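TCP pilus virulence regulatory protein (Vibrio cholerae, PDB 4MLO) probably activates transcription of virulence genes as a DNA-binding regulator of the AraC family, and carries a fatty acid in its interior. Local coordinates at residues A[222-236]-A[258-270]. Residues are numbered along the deposited sequence; the frame is centred on the assembly and turned at random.
Sequences ISYSISLMKTGEFKI and TMNVAPSEYLFML. With PAM (palmitoleic acid), chain E.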
ATOM      1  N   ILE A 222     -10.321  -3.410  -6.494  1.00  8.11           N
ATOM      2  CA  ILE A 222     -10.711  -2.486  -5.416  1.00  8.27           C
ATOM      3  C   ILE A 222      -9.706  -1.355  -5.295  1.00 11.77           C
ATOM      4  O   ILE A 222     -10.064  -0.185  -5.078  1.00 11.53           O
ATOM      5  CB  ILE A 222     -10.869  -3.243  -4.081  1.00  8.74           C
ATOM      6  CG1 ILE A 222     -12.119  -4.144  -4.066  1.00 12.84           C
ATOM      7  CG2 ILE A 222     -10.928  -2.275  -2.850  1.00 12.36           C
ATOM      8  CD1 ILE A 222     -13.455  -3.438  -4.291  1.00 10.34           C
ATOM      9  N   SER A 223      -8.429  -1.674  -5.375  1.00  9.41           N
ATOM     10  CA  SER A 223      -7.456  -0.611  -5.241  0.50 11.18           C
ATOM     11  C   SER A 223      -7.527   0.346  -6.429  1.00 11.22           C
ATOM     12  O   SER A 223      -7.317   1.546  -6.257  1.00 13.62           O
ATOM     13  CB  SER A 223      -6.084  -1.226  -5.022  0.50 13.61           C
ATOM     14  OG  SER A 223      -6.080  -1.861  -3.742  0.50 13.69           O
ATOM     15  N   TYR A 224      -7.908  -0.144  -7.615  1.00 11.64           N
ATOM     16  CA  TYR A 224      -8.186   0.745  -8.735  1.00  8.85           C
ATOM     17  C   TYR A 224      -9.357   1.678  -8.427  1.00 12.64           C
ATOM     18  O   TYR A 224      -9.282   2.894  -8.677  1.00 12.15           O
ATOM     19  CB  TYR A 224      -8.424  -0.117  -9.984  1.00  9.31           C
ATOM     20  CG  TYR A 224      -8.518   0.607 -11.301  1.00 13.20           C
ATOM     21  CD1 TYR A 224      -9.702   1.112 -11.744  1.00 14.41           C
ATOM     22  CD2 TYR A 224      -7.420   0.659 -12.157  1.00 23.67           C
ATOM     23  CE1 TYR A 224      -9.808   1.754 -12.983  1.00 16.31           C
ATOM     24  CE2 TYR A 224      -7.523   1.311 -13.398  1.00 19.25           C
ATOM     25  CZ  TYR A 224      -8.731   1.870 -13.773  1.00 26.53           C
ATOM     26  OH  TYR A 224      -8.892   2.514 -15.002  1.00 36.09           O
ATOM     27  N   SER A 225     -10.434   1.147  -7.836  1.00 11.95           N
ATOM     28  CA  SER A 225     -11.582   1.993  -7.500  1.00  9.95           C
ATOM     29  C   SER A 225     -11.198   3.069  -6.476  1.00  8.98           C
ATOM     30  O   SER A 225     -11.729   4.189  -6.516  1.00 10.63           O
ATOM     31  CB  SER A 225     -12.745   1.136  -6.979  1.00 11.06           C
ATOM     32  OG  SER A 225     -12.607   0.682  -5.634  1.00 13.21           O
ATOM     33  N   ILE A 226     -10.349   2.710  -5.522  1.00  9.96           N
ATOM     34  CA  ILE A 226      -9.882   3.663  -4.519  1.00 10.27           C
ATOM     35  C   ILE A 226      -9.105   4.769  -5.206  1.00 11.66           C
ATOM     36  O   ILE A 226      -9.334   5.952  -4.971  1.00 15.30           O
ATOM     37  CB  ILE A 226      -9.063   2.931  -3.440  1.00 12.87           C
ATOM     38  CG1 ILE A 226     -10.015   2.150  -2.549  1.00 18.13           C
ATOM     39  CG2 ILE A 226      -8.297   3.900  -2.586  1.00 14.42           C
ATOM     40  CD1 ILE A 226      -9.320   1.120  -1.706  1.00 15.46           C
ATOM     41  N   SER A 227      -8.211   4.392  -6.134  1.00 11.81           N
ATOM     42  CA  SER A 227      -7.493   5.390  -6.920  1.00 14.28           C
ATOM     43  C   SER A 227      -8.437   6.316  -7.664  1.00 15.13           C
ATOM     44  O   SER A 227      -8.201   7.529  -7.702  1.00 15.38           O
ATOM     45  CB  SER A 227      -6.553   4.701  -7.904  1.00 18.13           C
ATOM     46  OG  SER A 227      -5.500   4.069  -7.218  1.00 26.28           O
ATOM     47  N   LEU A 228      -9.514   5.782  -8.264  1.00 12.90           N
ATOM     48  CA  LEU A 228     -10.470   6.642  -8.960  1.00 10.20           C
ATOM     49  C   LEU A 228     -11.156   7.592  -8.001  1.00 12.45           C
ATOM     50  O   LEU A 228     -11.354   8.779  -8.316  1.00 16.20           O
ATOM     51  CB  LEU A 228     -11.527   5.819  -9.675  1.00 15.28           C
ATOM     52  CG  LEU A 228     -11.145   4.971 -10.854  1.00 17.99           C
ATOM     53  CD1 LEU A 228     -12.327   4.130 -11.174  1.00 18.23           C
ATOM     54  CD2 LEU A 228     -10.803   5.870 -12.037  1.00 25.99           C
ATOM     55  N   MET A 229     -11.549   7.098  -6.834  1.00 13.15           N
ATOM     56  CA  MET A 229     -12.184   7.991  -5.878  1.00 12.60           C
ATOM     57  C   MET A 229     -11.227   9.070  -5.399  1.00 18.67           C
ATOM     58  O   MET A 229     -11.647  10.205  -5.136  1.00 19.59           O
ATOM     59  CB  MET A 229     -12.742   7.176  -4.707  1.00 13.47           C
ATOM     60  CG  MET A 229     -13.923   6.337  -5.185  1.00 14.78           C
ATOM     61  SD  MET A 229     -14.773   5.430  -3.870  1.00 19.09           S
ATOM     62  CE  MET A 229     -13.898   3.872  -3.883  1.00 18.04           C
ATOM     63  N   LYS A 230      -9.947   8.746  -5.266  1.00 17.13           N
ATOM     64  CA  LYS A 230      -8.987   9.763  -4.849  1.00 19.70           C
ATOM     65  C   LYS A 230      -8.791  10.844  -5.897  1.00 19.03           C
ATOM     66  O   LYS A 230      -8.316  11.933  -5.546  1.00 27.82           O
ATOM     67  CB  LYS A 230      -7.645   9.112  -4.508  1.00 16.82           C
ATOM     68  CG  LYS A 230      -7.629   8.364  -3.194  1.00 16.48           C
ATOM     69  CD  LYS A 230      -6.250   7.758  -2.954  1.00 17.96           C
ATOM     70  CE  LYS A 230      -6.195   7.119  -1.613  1.00 22.73           C
ATOM     71  NZ  LYS A 230      -4.775   6.820  -1.263  1.00 29.10           N
ATOM     72  N   THR A 231      -9.132  10.593  -7.157  1.00 19.89           N
ATOM     73  CA  THR A 231      -9.054  11.641  -8.169  1.00 29.48           C
ATOM     74  C   THR A 231     -10.318  12.492  -8.234  1.00 29.78           C
ATOM     75  O   THR A 231     -10.386  13.398  -9.067  1.00 31.61           O
ATOM     76  CB  THR A 231      -8.788  11.067  -9.567  1.00 30.95           C
ATOM     77  OG1 THR A 231      -9.952  10.389 -10.053  1.00 31.69           O
ATOM     78  CG2 THR A 231      -7.579  10.128  -9.586  1.00 29.84           C
ATOM     79  N   GLY A 232     -11.312  12.225  -7.387  1.00 23.96           N
ATOM     80  CA  GLY A 232     -12.550  12.986  -7.355  1.00 25.86           C
ATOM     81  C   GLY A 232     -13.749  12.351  -8.042  1.00 29.04           C
ATOM     82  O   GLY A 232     -14.822  12.968  -8.069  1.00 24.51           O
ATOM     83  N   GLU A 233     -13.620  11.144  -8.597  1.00 23.93           N
ATOM     84  CA  GLU A 233     -14.806  10.460  -9.088  1.00 16.79           C
ATOM     85  C   GLU A 233     -15.721  10.126  -7.910  1.00 17.75           C
ATOM     86  O   GLU A 233     -15.256   9.686  -6.851  1.00 19.52           O
ATOM     87  CB  GLU A 233     -14.433   9.167  -9.838  1.00 15.06           C
ATOM     88  CG  GLU A 233     -13.460   9.309 -10.975  1.00 23.88           C
ATOM     89  CD  GLU A 233     -14.041  10.028 -12.196  1.00 46.84           C
ATOM     90  OE1 GLU A 233     -15.284  10.160 -12.297  1.00 41.60           O
ATOM     91  OE2 GLU A 233     -13.238  10.451 -13.061  1.00 52.17           O
ATOM     92  N   PHE A 234     -17.027  10.338  -8.098  1.00 16.79           N
ATOM     93  CA  PHE A 234     -18.020  10.088  -7.054  1.00 16.24           C
ATOM     94  C   PHE A 234     -19.224   9.264  -7.498  1.00 15.34           C
ATOM     95  O   PHE A 234     -20.004   8.830  -6.635  1.00 16.26           O
ATOM     96  CB  PHE A 234     -18.527  11.431  -6.491  1.00 11.44           C
ATOM     97  CG  PHE A 234     -19.199  12.289  -7.522  1.00 11.55           C
ATOM     98  CD1 PHE A 234     -18.469  13.264  -8.225  1.00 16.73           C
ATOM     99  CD2 PHE A 234     -20.539  12.131  -7.808  1.00 11.80           C
ATOM    100  CE1 PHE A 234     -19.077  14.050  -9.160  1.00 16.09           C
ATOM    101  CE2 PHE A 234     -21.170  12.914  -8.781  1.00 14.69           C
ATOM    102  CZ  PHE A 234     -20.440  13.877  -9.447  1.00 13.31           C
ATOM    103  N   LYS A 235     -19.400   9.000  -8.789  1.00 11.44           N
ATOM    104  CA  LYS A 235     -20.566   8.281  -9.268  1.00  9.03           C
ATOM    105  C   LYS A 235     -20.320   6.791  -9.048  1.00 11.21           C
ATOM    106  O   LYS A 235     -19.495   6.171  -9.739  1.00 12.60           O
ATOM    107  CB  LYS A 235     -20.837   8.595 -10.740  1.00 10.72           C
ATOM    108  CG  LYS A 235     -21.193  10.054 -10.998  1.00 14.17           C
ATOM    109  CD  LYS A 235     -21.388  10.333 -12.509  1.00 15.53           C
ATOM    110  CE  LYS A 235     -21.640  11.823 -12.774  1.00 21.03           C
ATOM    111  NZ  LYS A 235     -21.495  12.168 -14.211  1.00 32.47           N
ATOM    112  N   ILE A 236     -20.984   6.226  -8.045  1.00 13.91           N
ATOM    113  CA  ILE A 236     -20.650   4.874  -7.612  1.00 11.98           C
ATOM    114  C   ILE A 236     -20.799   3.889  -8.751  1.00 12.62           C
ATOM    115  O   ILE A 236     -19.997   2.954  -8.879  1.00 13.52           O
ATOM    116  CB  ILE A 236     -21.524   4.452  -6.414  1.00 16.91           C
ATOM    117  CG1 ILE A 236     -21.235   5.300  -5.166  1.00 24.85           C
ATOM    118  CG2 ILE A 236     -21.291   3.001  -6.095  1.00 17.04           C
ATOM    119  CD1 ILE A 236     -19.843   5.165  -4.616  1.00 22.89           C
ATOM    120  N   THR A 258     -13.435  -5.870   1.869  1.00 10.79           N
ATOM    121  CA  THR A 258     -12.041  -5.446   1.867  1.00 10.96           C
ATOM    122  C   THR A 258     -11.772  -4.309   2.853  1.00 10.75           C
ATOM    123  O   THR A 258     -10.763  -4.340   3.588  1.00 13.66           O
ATOM    124  CB  THR A 258     -11.655  -5.038   0.435  1.00 10.62           C
ATOM    125  OG1 THR A 258     -11.908  -6.136  -0.462  1.00 13.58           O
ATOM    126  CG2 THR A 258     -10.189  -4.618   0.349  1.00 11.37           C
ATOM    127  N   MET A 259     -12.654  -3.308   2.873  1.00 12.51           N
ATOM    128  CA  MET A 259     -12.470  -2.087   3.631  1.00 12.10           C
ATOM    129  C   MET A 259     -13.325  -2.014   4.896  1.00 13.11           C
ATOM    130  O   MET A 259     -13.133  -1.094   5.700  1.00 12.69           O
ATOM    131  CB  MET A 259     -12.788  -0.899   2.739  1.00 11.83           C
ATOM    132  CG  MET A 259     -11.968  -0.852   1.452  1.00 16.31           C
ATOM    133  SD  MET A 259     -10.245  -0.415   1.764  1.00 17.13           S
ATOM    134  CE  MET A 259     -10.296   1.299   2.093  1.00 20.63           C
ATOM    135  N   ASN A 260     -14.259  -2.948   5.074  1.00 14.71           N
ATOM    136  CA  ASN A 260     -15.209  -2.981   6.194  1.00 12.61           C
ATOM    137  C   ASN A 260     -16.097  -1.737   6.272  1.00 18.03           C
ATOM    138  O   ASN A 260     -16.637  -1.424   7.346  1.00 13.39           O
ATOM    139  CB  ASN A 260     -14.458  -3.177   7.501  1.00 11.58           C
ATOM    140  CG  ASN A 260     -15.283  -3.853   8.556  1.00 22.96           C
ATOM    141  OD1 ASN A 260     -15.905  -4.926   8.341  1.00 18.40           O
ATOM    142  ND2 ASN A 260     -15.265  -3.252   9.746  1.00 25.26           N
ATOM    143  N   VAL A 261     -16.266  -1.011   5.164  1.00 12.39           N
ATOM    144  CA  VAL A 261     -17.186   0.116   5.042  1.00 11.48           C
ATOM    145  C   VAL A 261     -17.750   0.092   3.633  1.00 15.77           C
ATOM    146  O   VAL A 261     -17.203  -0.552   2.741  1.00 12.01           O
ATOM    147  CB  VAL A 261     -16.534   1.497   5.336  1.00 14.35           C
ATOM    148  CG1 VAL A 261     -15.916   1.501   6.711  1.00 20.39           C
ATOM    149  CG2 VAL A 261     -15.475   1.846   4.293  1.00 12.20           C
ATOM    150  N   ALA A 262     -18.885   0.748   3.451  1.00 13.34           N
ATOM    151  CA  ALA A 262     -19.485   0.876   2.145  1.00 14.33           C
ATOM    152  C   ALA A 262     -18.680   1.863   1.297  1.00 10.82           C
ATOM    153  O   ALA A 262     -18.019   2.752   1.828  1.00 14.82           O
ATOM    154  CB  ALA A 262     -20.932   1.351   2.263  1.00 19.62           C
ATOM    155  N   PRO A 263     -18.724   1.725  -0.038  1.00 12.99           N
ATOM    156  CA  PRO A 263     -18.058   2.718  -0.896  1.00 14.56           C
ATOM    157  C   PRO A 263     -18.465   4.144  -0.575  1.00 14.31           C
ATOM    158  O   PRO A 263     -17.608   5.033  -0.589  1.00 16.43           O
ATOM    159  CB  PRO A 263     -18.477   2.281  -2.314  1.00 13.66           C
ATOM    160  CG  PRO A 263     -18.685   0.798  -2.187  1.00 14.95           C
ATOM    161  CD  PRO A 263     -19.258   0.580  -0.797  1.00 15.88           C
ATOM    162  N   SER A 264     -19.756   4.379  -0.328  1.00 13.70           N
ATOM    163  CA  SER A 264     -20.218   5.730  -0.029  1.00 16.59           C
ATOM    164  C   SER A 264     -19.538   6.261   1.223  1.00 15.32           C
ATOM    165  O   SER A 264     -19.241   7.464   1.320  1.00 15.47           O
ATOM    166  CB  SER A 264     -21.745   5.722   0.112  1.00 18.83           C
ATOM    167  OG  SER A 264     -22.112   4.935   1.238  1.00 24.08           O
ATOM    168  N   GLU A 265     -19.277   5.378   2.203  1.00 13.18           N
ATOM    169  CA  GLU A 265     -18.662   5.829   3.441  1.00 13.45           C
ATOM    170  C   GLU A 265     -17.195   6.189   3.231  1.00 13.27           C
ATOM    171  O   GLU A 265     -16.719   7.178   3.785  1.00 16.96           O
ATOM    172  CB  GLU A 265     -18.805   4.769   4.545  1.00 17.42           C
ATOM    173  CG  GLU A 265     -18.014   5.157   5.780  1.00 32.69           C
ATOM    174  CD  GLU A 265     -18.638   4.706   7.081  1.00 49.73           C
ATOM    175  OE1 GLU A 265     -19.253   3.612   7.116  1.00 46.99           O
ATOM    176  OE2 GLU A 265     -18.497   5.459   8.075  1.00 56.87           O
ATOM    177  N   TYR A 266     -16.471   5.422   2.399  1.00 12.30           N
ATOM    178  CA  TYR A 266     -15.094   5.783   2.096  1.00 13.97           C
ATOM    179  C   TYR A 266     -15.040   7.126   1.369  1.00 17.92           C
ATOM    180  O   TYR A 266     -14.197   7.988   1.670  1.00 16.38           O
ATOM    181  CB  TYR A 266     -14.423   4.664   1.285  1.00 14.02           C
ATOM    182  CG  TYR A 266     -13.025   5.032   0.874  1.00 14.02           C
ATOM    183  CD1 TYR A 266     -12.704   5.333  -0.453  1.00 17.21           C
ATOM    184  CD2 TYR A 266     -12.027   5.148   1.834  1.00 14.81           C
ATOM    185  CE1 TYR A 266     -11.413   5.706  -0.789  1.00 16.77           C
ATOM    186  CE2 TYR A 266     -10.741   5.510   1.500  1.00 16.86           C
ATOM    187  CZ  TYR A 266     -10.445   5.808   0.190  1.00 16.07           C
ATOM    188  OH  TYR A 266      -9.172   6.195  -0.136  1.00 18.02           O
ATOM    189  N   LEU A 267     -15.950   7.342   0.414  1.00 16.83           N
ATOM    190  CA  LEU A 267     -16.027   8.637  -0.247  0.50 18.93           C
ATOM    191  C   LEU A 267     -16.155   9.765   0.769  1.00 18.60           C
ATOM    192  O   LEU A 267     -15.474  10.792   0.667  1.00 20.46           O
ATOM    193  CB  LEU A 267     -17.203   8.631  -1.219  0.50 25.99           C
ATOM    194  CG  LEU A 267     -17.151   9.436  -2.508  0.50 24.92           C
ATOM    195  CD1 LEU A 267     -15.795   9.400  -3.191  0.50 18.11           C
ATOM    196  CD2 LEU A 267     -18.218   8.871  -3.428  0.50 27.21           C
ATOM    197  N   PHE A 268     -17.008   9.589   1.762  1.00 16.77           N
ATOM    198  CA  PHE A 268     -17.118  10.576   2.818  1.00 20.91           C
ATOM    199  C   PHE A 268     -15.795  10.764   3.564  1.00 26.81           C
ATOM    200  O   PHE A 268     -15.416  11.888   3.914  1.00 19.84           O
ATOM    201  CB  PHE A 268     -18.211  10.141   3.767  1.00 23.98           C
ATOM    202  CG  PHE A 268     -18.622  11.203   4.647  1.00 33.10           C
ATOM    203  CD1 PHE A 268     -17.895  11.457   5.798  1.00 39.31           C
ATOM    204  CD2 PHE A 268     -19.682  12.019   4.301  1.00 29.45           C
ATOM    205  CE1 PHE A 268     -18.231  12.483   6.629  1.00 45.53           C
ATOM    206  CE2 PHE A 268     -20.033  13.061   5.136  1.00 41.81           C
ATOM    207  CZ  PHE A 268     -19.293  13.286   6.306  1.00 45.94           C
ATOM    208  N   MET A 269     -15.067   9.676   3.823  1.00 17.84           N
ATOM    209  CA  MET A 269     -13.790   9.829   4.517  1.00 19.72           C
ATOM    210  C   MET A 269     -12.816  10.661   3.700  1.00 21.73           C
ATOM    211  O   MET A 269     -11.952  11.341   4.260  1.00 24.04           O
ATOM    212  CB  MET A 269     -13.197   8.455   4.819  1.00 19.26           C
ATOM    213  CG  MET A 269     -14.087   7.653   5.731  1.00 20.64           C
ATOM    214  SD  MET A 269     -13.401   6.016   6.012  1.00 29.26           S
ATOM    215  CE  MET A 269     -12.091   6.451   7.166  1.00 46.26           C
ATOM    216  N   LEU A 270     -12.952  10.637   2.379  1.00 18.24           N
ATOM    217  CA  LEU A 270     -12.066  11.393   1.510  1.00 16.88           C
ATOM    218  C   LEU A 270     -12.510  12.831   1.316  1.00 27.89           C
ATOM    219  O   LEU A 270     -11.659  13.715   1.211  1.00 25.00           O
ATOM    220  CB  LEU A 270     -11.998  10.759   0.117  1.00 22.42           C
ATOM    221  CG  LEU A 270     -11.136   9.536  -0.103  1.00 23.31           C
ATOM    222  CD1 LEU A 270     -11.361   9.089  -1.551  1.00 24.10           C
ATOM    223  CD2 LEU A 270      -9.674   9.840   0.133  1.00 21.78           C
TER
HETATM  224  C1  PAM E 304      -5.450   4.430   0.771  1.00 24.28           C
HETATM  225  O1  PAM E 304      -5.344   5.645   1.088  1.00 26.37           O
HETATM  226  O2  PAM E 304      -4.769   3.935  -0.157  1.00 21.44           O
HETATM  227  C2  PAM E 304      -6.426   3.539   1.489  1.00 18.68           C
HETATM  228  C3  PAM E 304      -5.732   2.333   2.142  1.00 24.60           C
HETATM  229  C4  PAM E 304      -4.704   2.821   3.159  1.00 28.48           C
HETATM  230  C5  PAM E 304      -4.023   1.677   3.903  1.00 34.25           C
HETATM  231  C6  PAM E 304      -2.895   2.194   4.794  1.00 28.24           C
HETATM  232  C7  PAM E 304      -3.384   3.135   5.893  1.00 24.46           C
HETATM  233  C8  PAM E 304      -4.208   2.387   6.928  1.00 26.97           C
HETATM  234  C9  PAM E 304      -4.774   3.314   8.000  1.00 28.97           C
HETATM  235  C10 PAM E 304      -5.812   4.134   7.802  1.00 38.18           C
HETATM  236  C11 PAM E 304      -6.513   4.260   6.459  1.00 33.05           C
HETATM  237  C12 PAM E 304      -8.001   4.587   6.585  1.00 29.10           C
HETATM  238  C13 PAM E 304      -8.656   4.329   5.226  1.00 28.86           C
HETATM  239  C14 PAM E 304     -10.161   4.156   5.257  1.00 29.43           C
HETATM  240  C15 PAM E 304     -10.594   3.014   6.167  1.00 31.29           C
HETATM  241  C16 PAM E 304     -11.931   2.446   5.764  1.00 28.98           C
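M229 and Y266 are brought together by their torsions: M229 CG stands anti to its carbonyl carbon and beside the backbone N, while chi1 of 176° at Y266 carries the ring anti to its own nitrogen and across to helix 222-230, beside the M229 thioether. A bend at chi3 (-91°) then turns that thioether to the rim of the ring. SD lies in the ring plane, 5.3 Å from the Y266 centroid, a Met-aromatic contact, and M229 CE comes to 3.9 Å from Y266 CD1. The whole side chain is a knob in the hole formed by P263, Y266, L267 and L270; the two helix axes cross at -42°.

L267 and L270 grip the end of the helix differently. L270 CD1 rests 3.8 Å from M229 O, whereas L267, in one of its two conformers, straddles the following turn, with CD1 near E233 O and CD2 against F234. There G232, with positive phi, closes a Schellman motif. Further on, I236 CD1 presses on P263 CB at 3.9 Å. Toward the other end, I226 splits its branches: CG2 runs up to Y266 OH, and CD1 meets the sulfur and methyl of M259 tip to tip.

K230 stays extended beyond CG, its CE passing 3.4 Å from Y266 OH before NZ donates to O1 of palmitoleic acid (2.7 Å); N10 also accepts from NZ. The Y266 hydroxyl is hydrogen-bonded to Y12, itself a ligand partner, and C14 of the lipid tail lies at the ring edge. The contact thus joins helices of the AraC-type helix-turn-helix region through apolar groups, while K230, M259, V261 and M269 line the fatty-acid pocket shared with the cupin-like domain. K230, with K31, would probably favour an ionised carboxylate, and its bond ties the ligand head to helix 222-230.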